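Local coordinates for cytoplasmic export protein 1 (Saccharomyces cerevisiae, PDB 3VWA) that takes part in nuclear tRNA export, binding tRNA and possibly passing aminoacylated tRNAs from export receptors at the nuclear pore complex to the translation machinery, at residues 289-303 / 316-328. Sequence-based numbering, arbitrary orientation.
Sequences IPELCEIIKLLMTQS and NASHKLVPFLAIV
Helix 289-303 and the helical turns 321-328 run nearly antiparallel, their axes at 150° and 9.9 Å apart at closest approach, so that Ile289 lies across from Val328 and Ile296 from Leu321. Three side chains of the second helix enter the first as knobs into holes: Val328 among Ile289, Leu292, Cys293 and Ile296, Phe324 among Leu292, Ile295, Ile296 and Leu299, and Leu321 among Ile296, Leu299, Met300 and Ser303. Leu292 spans two of these knobs. Its CD1 reaches Val328 CG2 at 3.6 Å and also touches Ile327, while its side chain crosses that of Phe324 at about a right angle, with CD2 3.6 Å from Phe324 CB. Cutting Leu292 back to an alanine removes both methyl branches and is likely to leave a gap between Val328, Ile327 and the base of Phe324. The Phe324 ring meets Ile295 CG2 at its edge, 4.1 Å from CE2, and carries Lys320 CB over the centre of one face; the Lys320 ammonium leads away to a salt bridge with Glu266 on helix 255-271. With chi1 at -72°, Ile296 sets CG1 beside the backbone N and runs antiparallel past Phe324, bringing CD1 within 3.7 Å of Leu325 CA. Leu321 CD2 touches both Leu299 CB and Met300 CG, the latter 3.6 Å away. Toward the C-terminal end of 289-303, Gln302 OE1 accepts a weak hydrogen bond from Ala317 N (3.4 Å), although Gln302 is poorly ordered. This antiparallel helical hairpin lies in the chain between the kinase-like domain and the HEAT repeats, and resembles their helix pairing. Apart from that weak bond, the association rests on interlocking aliphatic and aromatic surfaces, which suggests that close packing and burial of apolar surface largely hold the helices together.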
loop_
_atom_site.group_PDB
_atom_site.type_symbol
_atom_site.label_atom_id
_atom_site.label_comp_id
_atom_site.label_asym_id
_atom_site.label_seq_id
_atom_site.Cartn_x
_atom_site.Cartn_y
_atom_site.Cartn_z
ATOM N N ILE A 289 -4.898 -5.914 -4.316
ATOM C CA ILE A 289 -3.492 -6.334 -4.259
ATOM C C ILE A 289 -3.276 -7.833 -3.924
ATOM O O ILE A 289 -2.469 -8.491 -4.566
ATOM C CB ILE A 289 -2.641 -5.457 -3.293
ATOM C CG1 ILE A 289 -2.380 -4.030 -3.858
ATOM C CG2 ILE A 289 -1.298 -6.077 -3.104
ATOM C CD1 ILE A 289 -1.747 -3.099 -2.830
ATOM N N PRO A 290 -3.920 -8.348 -2.859
ATOM C CA PRO A 290 -3.739 -9.729 -2.546
ATOM C C PRO A 290 -4.275 -10.658 -3.626
ATOM O O PRO A 290 -3.643 -11.678 -3.867
ATOM C CB PRO A 290 -4.499 -9.936 -1.199
ATOM C CG PRO A 290 -5.101 -8.638 -0.832
ATOM C CD PRO A 290 -4.774 -7.621 -1.892
ATOM N N GLU A 291 -5.392 -10.327 -4.283
ATOM C CA GLU A 291 -5.843 -11.147 -5.430
ATOM C C GLU A 291 -4.867 -11.137 -6.617
ATOM O O GLU A 291 -4.567 -12.212 -7.188
ATOM C CB GLU A 291 -7.259 -10.747 -5.916
ATOM C CG GLU A 291 -8.359 -10.881 -4.864
ATOM C CD GLU A 291 -8.688 -12.330 -4.456
ATOM O OE1 GLU A 291 -7.932 -13.292 -4.789
ATOM O OE2 GLU A 291 -9.733 -12.520 -3.799
ATOM N N LEU A 292 -4.351 -9.957 -6.993
ATOM C CA LEU A 292 -3.293 -9.919 -8.014
ATOM C C LEU A 292 -2.110 -10.745 -7.618
ATOM O O LEU A 292 -1.583 -11.516 -8.400
ATOM C CB LEU A 292 -2.710 -8.513 -8.179
ATOM C CG LEU A 292 -2.745 -7.912 -9.570
ATOM C CD1 LEU A 292 -2.020 -6.568 -9.733
ATOM C CD2 LEU A 292 -2.458 -8.914 -10.708
ATOM N N CYS A 293 -1.647 -10.535 -6.405
ATOM C CA CYS A 293 -0.498 -11.290 -5.916
ATOM C C CYS A 293 -0.740 -12.785 -6.093
ATOM O O CYS A 293 0.109 -13.474 -6.643
ATOM C CB CYS A 293 -0.191 -10.947 -4.465
ATOM S SG CYS A 293 0.524 -9.285 -4.247
ATOM N N GLU A 294 -1.911 -13.276 -5.708
ATOM C CA GLU A 294 -2.243 -14.688 -5.931
ATOM C C GLU A 294 -2.139 -15.082 -7.400
ATOM O O GLU A 294 -1.633 -16.166 -7.742
ATOM C CB GLU A 294 -3.664 -15.005 -5.404
ATOM C CG GLU A 294 -3.701 -15.313 -3.921
ATOM C CD GLU A 294 -2.711 -16.416 -3.591
ATOM O OE1 GLU A 294 -2.753 -17.482 -4.271
ATOM O OE2 GLU A 294 -1.871 -16.181 -2.691
ATOM N N ILE A 295 -2.645 -14.218 -8.290
ATOM C CA ILE A 295 -2.609 -14.559 -9.723
ATOM C C ILE A 295 -1.202 -14.525 -10.249
ATOM O O ILE A 295 -0.843 -15.369 -11.060
ATOM C CB ILE A 295 -3.572 -13.716 -10.559
ATOM C CG1 ILE A 295 -4.988 -14.231 -10.295
ATOM C CG2 ILE A 295 -3.247 -13.858 -12.074
ATOM C CD1 ILE A 295 -6.000 -13.122 -10.077
ATOM N N ILE A 296 -0.385 -13.603 -9.723
ATOM C CA ILE A 296 1.023 -13.526 -10.081
ATOM C C ILE A 296 1.828 -14.785 -9.704
ATOM O O ILE A 296 2.656 -15.281 -10.507
ATOM C CB ILE A 296 1.751 -12.284 -9.483
ATOM C CG1 ILE A 296 1.301 -10.988 -10.202
ATOM C CG2 ILE A 296 3.248 -12.444 -9.665
ATOM C CD1 ILE A 296 1.652 -9.708 -9.469
ATOM N N LYS A 297 1.615 -15.287 -8.490
ATOM C CA LYS A 297 2.306 -16.526 -8.053
ATOM C C LYS A 297 1.965 -17.676 -8.992
ATOM O O LYS A 297 2.859 -18.411 -9.421
ATOM C CB LYS A 297 1.925 -16.895 -6.612
ATOM C CG LYS A 297 2.406 -15.891 -5.579
ATOM C CD LYS A 297 1.755 -16.118 -4.218
ATOM C CE LYS A 297 2.196 -15.038 -3.226
ATOM N NZ LYS A 297 1.108 -14.667 -2.263
ATOM N N LEU A 298 0.690 -17.816 -9.346
ATOM C CA LEU A 298 0.307 -18.865 -10.286
ATOM C C LEU A 298 1.081 -18.748 -11.587
ATOM O O LEU A 298 1.658 -19.722 -12.064
ATOM C CB LEU A 298 -1.203 -18.928 -10.551
ATOM C CG LEU A 298 -2.125 -19.856 -9.723
ATOM C CD1 LEU A 298 -1.424 -21.166 -9.336
ATOM C CD2 LEU A 298 -2.753 -19.162 -8.496
ATOM N N LEU A 299 1.122 -17.548 -12.154
ATOM C CA LEU A 299 1.818 -17.338 -13.416
ATOM C C LEU A 299 3.321 -17.645 -13.324
ATOM O O LEU A 299 3.939 -18.044 -14.303
ATOM C CB LEU A 299 1.648 -15.896 -13.845
ATOM C CG LEU A 299 0.239 -15.438 -14.121
ATOM C CD1 LEU A 299 0.347 -13.956 -14.417
ATOM C CD2 LEU A 299 -0.322 -16.215 -15.297
HETATM N N MSE A 300 3.898 -17.411 -12.147
HETATM C CA MSE A 300 5.331 -17.573 -11.927
HETATM C C MSE A 300 5.650 -19.040 -11.819
HETATM O O MSE A 300 6.706 -19.480 -12.255
HETATM C CB MSE A 300 5.722 -16.811 -10.665
HETATM C CG MSE A 300 6.028 -15.373 -11.058
HETATM SE SE MSE A 300 6.895 -14.473 -9.516
HETATM C CE MSE A 300 6.439 -12.725 -10.274
ATOM N N THR A 301 4.757 -19.820 -11.227
ATOM C CA THR A 301 4.875 -21.274 -11.330
ATOM C C THR A 301 4.742 -21.780 -12.799
ATOM O O THR A 301 5.518 -22.633 -13.243
ATOM C CB THR A 301 3.895 -21.943 -10.360
ATOM O OG1 THR A 301 4.262 -21.563 -9.036
ATOM C CG2 THR A 301 3.912 -23.473 -10.484
ATOM N N GLN A 302 3.792 -21.226 -13.552
ATOM C CA GLN A 302 3.635 -21.511 -14.985
ATOM C C GLN A 302 4.904 -21.226 -15.770
ATOM O O GLN A 302 5.163 -21.870 -16.786
ATOM C CB GLN A 302 2.578 -20.603 -15.596
ATOM C CG GLN A 302 1.115 -21.010 -15.532
ATOM C CD GLN A 302 0.248 -19.953 -16.217
ATOM O OE1 GLN A 302 0.704 -18.833 -16.479
ATOM N NE2 GLN A 302 -0.993 -20.301 -16.522
ATOM N N SER A 303 5.649 -20.208 -15.327
ATOM C CA SER A 303 6.850 -19.713 -16.006
ATOM C C SER A 303 7.916 -20.811 -16.094
ATOM O O SER A 303 8.603 -20.942 -17.108
ATOM C CB SER A 303 7.401 -18.505 -15.241
ATOM O OG SER A 303 7.636 -17.385 -16.077
ATOM N N ASN A 316 1.939 -20.129 -20.569
ATOM C CA ASN A 316 0.513 -19.847 -20.634
ATOM C C ASN A 316 0.158 -18.358 -20.662
ATOM O O ASN A 316 -0.416 -17.923 -21.638
ATOM C CB ASN A 316 -0.250 -20.531 -19.513
ATOM C CG ASN A 316 -0.394 -22.011 -19.730
ATOM O OD1 ASN A 316 -1.473 -22.494 -20.085
ATOM N ND2 ASN A 316 0.687 -22.749 -19.505
ATOM N N ALA A 317 0.477 -17.580 -19.621
ATOM C CA ALA A 317 0.247 -16.112 -19.693
ATOM C C ALA A 317 1.367 -15.311 -19.087
ATOM O O ALA A 317 1.143 -14.309 -18.371
ATOM C CB ALA A 317 -1.071 -15.731 -19.061
ATOM N N SER A 318 2.582 -15.750 -19.403
ATOM C CA SER A 318 3.789 -15.188 -18.815
ATOM C C SER A 318 4.054 -13.707 -19.208
ATOM O O SER A 318 4.767 -12.999 -18.520
ATOM C CB SER A 318 4.976 -16.129 -19.095
ATOM O OG SER A 318 6.096 -15.437 -19.670
ATOM N N HIS A 319 3.426 -13.228 -20.266
ATOM C CA HIS A 319 3.586 -11.825 -20.697
ATOM C C HIS A 319 2.881 -10.853 -19.764
ATOM O O HIS A 319 3.031 -9.652 -19.881
ATOM C CB HIS A 319 3.026 -11.649 -22.126
ATOM C CG HIS A 319 1.533 -11.841 -22.203
ATOM N ND1 HIS A 319 0.930 -13.021 -21.881
ATOM C CD2 HIS A 319 0.518 -10.971 -22.577
ATOM C CE1 HIS A 319 -0.388 -12.895 -22.010
ATOM N NE2 HIS A 319 -0.650 -11.641 -22.444
ATOM N N LYS A 320 2.029 -11.357 -18.884
ATOM C CA LYS A 320 1.403 -10.507 -17.886
ATOM C C LYS A 320 2.257 -10.351 -16.607
ATOM O O LYS A 320 1.899 -9.585 -15.719
ATOM C CB LYS A 320 -0.019 -11.000 -17.546
ATOM C CG LYS A 320 -0.971 -10.968 -18.711
ATOM C CD LYS A 320 -1.120 -9.547 -19.252
ATOM C CE LYS A 320 -2.442 -9.392 -19.987
ATOM N NZ LYS A 320 -2.494 -8.038 -20.634
ATOM N N LEU A 321 3.374 -11.076 -16.523
ATOM C CA LEU A 321 4.233 -11.012 -15.322
ATOM C C LEU A 321 4.727 -9.614 -14.983
ATOM O O LEU A 321 4.531 -9.146 -13.889
ATOM C CB LEU A 321 5.420 -11.940 -15.464
ATOM C CG LEU A 321 5.016 -13.414 -15.461
ATOM C CD1 LEU A 321 6.198 -14.197 -16.032
ATOM C CD2 LEU A 321 4.671 -13.842 -14.056
ATOM N N VAL A 322 5.382 -8.972 -15.930
ATOM C CA VAL A 322 5.844 -7.579 -15.809
ATOM C C VAL A 322 4.702 -6.595 -15.539
ATOM O O VAL A 322 4.768 -5.840 -14.587
ATOM C CB VAL A 322 6.752 -7.193 -17.023
ATOM C CG1 VAL A 322 7.161 -5.721 -17.021
ATOM C CG2 VAL A 322 7.998 -8.050 -16.997
ATOM N N PRO A 323 3.621 -6.608 -16.350
ATOM C CA PRO A 323 2.601 -5.568 -16.049
ATOM C C PRO A 323 1.909 -5.720 -14.703
ATOM O O PRO A 323 1.767 -4.733 -14.004
ATOM C CB PRO A 323 1.590 -5.660 -17.201
ATOM C CG PRO A 323 2.192 -6.603 -18.199
ATOM C CD PRO A 323 3.317 -7.383 -17.557
ATOM N N PHE A 324 1.502 -6.945 -14.331
ATOM C CA PHE A 324 0.823 -7.183 -13.078
ATOM C C PHE A 324 1.754 -6.872 -11.901
ATOM O O PHE A 324 1.328 -6.297 -10.915
ATOM C CB PHE A 324 0.340 -8.671 -12.916
ATOM C CG PHE A 324 -0.782 -9.093 -13.868
ATOM C CD1 PHE A 324 -1.288 -8.234 -14.850
ATOM C CD2 PHE A 324 -1.294 -10.405 -13.805
ATOM C CE1 PHE A 324 -2.335 -8.624 -15.722
ATOM C CE2 PHE A 324 -2.313 -10.817 -14.661
ATOM C CZ PHE A 324 -2.825 -9.937 -15.640
ATOM N N LEU A 325 3.010 -7.275 -11.991
ATOM C CA LEU A 325 3.934 -7.090 -10.840
ATOM C C LEU A 325 4.173 -5.588 -10.703
ATOM O O LEU A 325 4.381 -5.074 -9.575
ATOM C CB LEU A 325 5.246 -7.771 -11.143
ATOM C CG LEU A 325 5.960 -8.776 -10.257
ATOM C CD1 LEU A 325 7.393 -8.948 -10.751
ATOM C CD2 LEU A 325 5.974 -8.422 -8.767
ATOM N N ALA A 326 4.155 -4.864 -11.827
ATOM C CA ALA A 326 4.333 -3.381 -11.801
ATOM C C ALA A 326 3.199 -2.725 -11.008
ATOM O O ALA A 326 3.423 -1.833 -10.152
ATOM C CB ALA A 326 4.453 -2.787 -13.231
ATOM N N ILE A 327 1.992 -3.241 -11.188
ATOM C CA ILE A 327 0.860 -2.742 -10.442
ATOM C C ILE A 327 1.039 -3.017 -8.978
ATOM O O ILE A 327 0.716 -2.185 -8.126
ATOM C CB ILE A 327 -0.412 -3.446 -10.910
ATOM C CG1 ILE A 327 -0.478 -3.491 -12.445
ATOM C CG2 ILE A 327 -1.664 -2.894 -10.297
ATOM C CD1 ILE A 327 -0.846 -2.199 -13.107
ATOM N N VAL A 328 1.492 -4.223 -8.649
ATOM C CA VAL A 328 1.521 -4.601 -7.264
ATOM C C VAL A 328 2.604 -3.727 -6.572
ATOM O O VAL A 328 2.375 -3.203 -5.478
ATOM C CB VAL A 328 1.781 -6.112 -7.117
ATOM C CG1 VAL A 328 2.480 -6.422 -5.817
ATOM C CG2 VAL A 328 0.481 -6.889 -7.181
#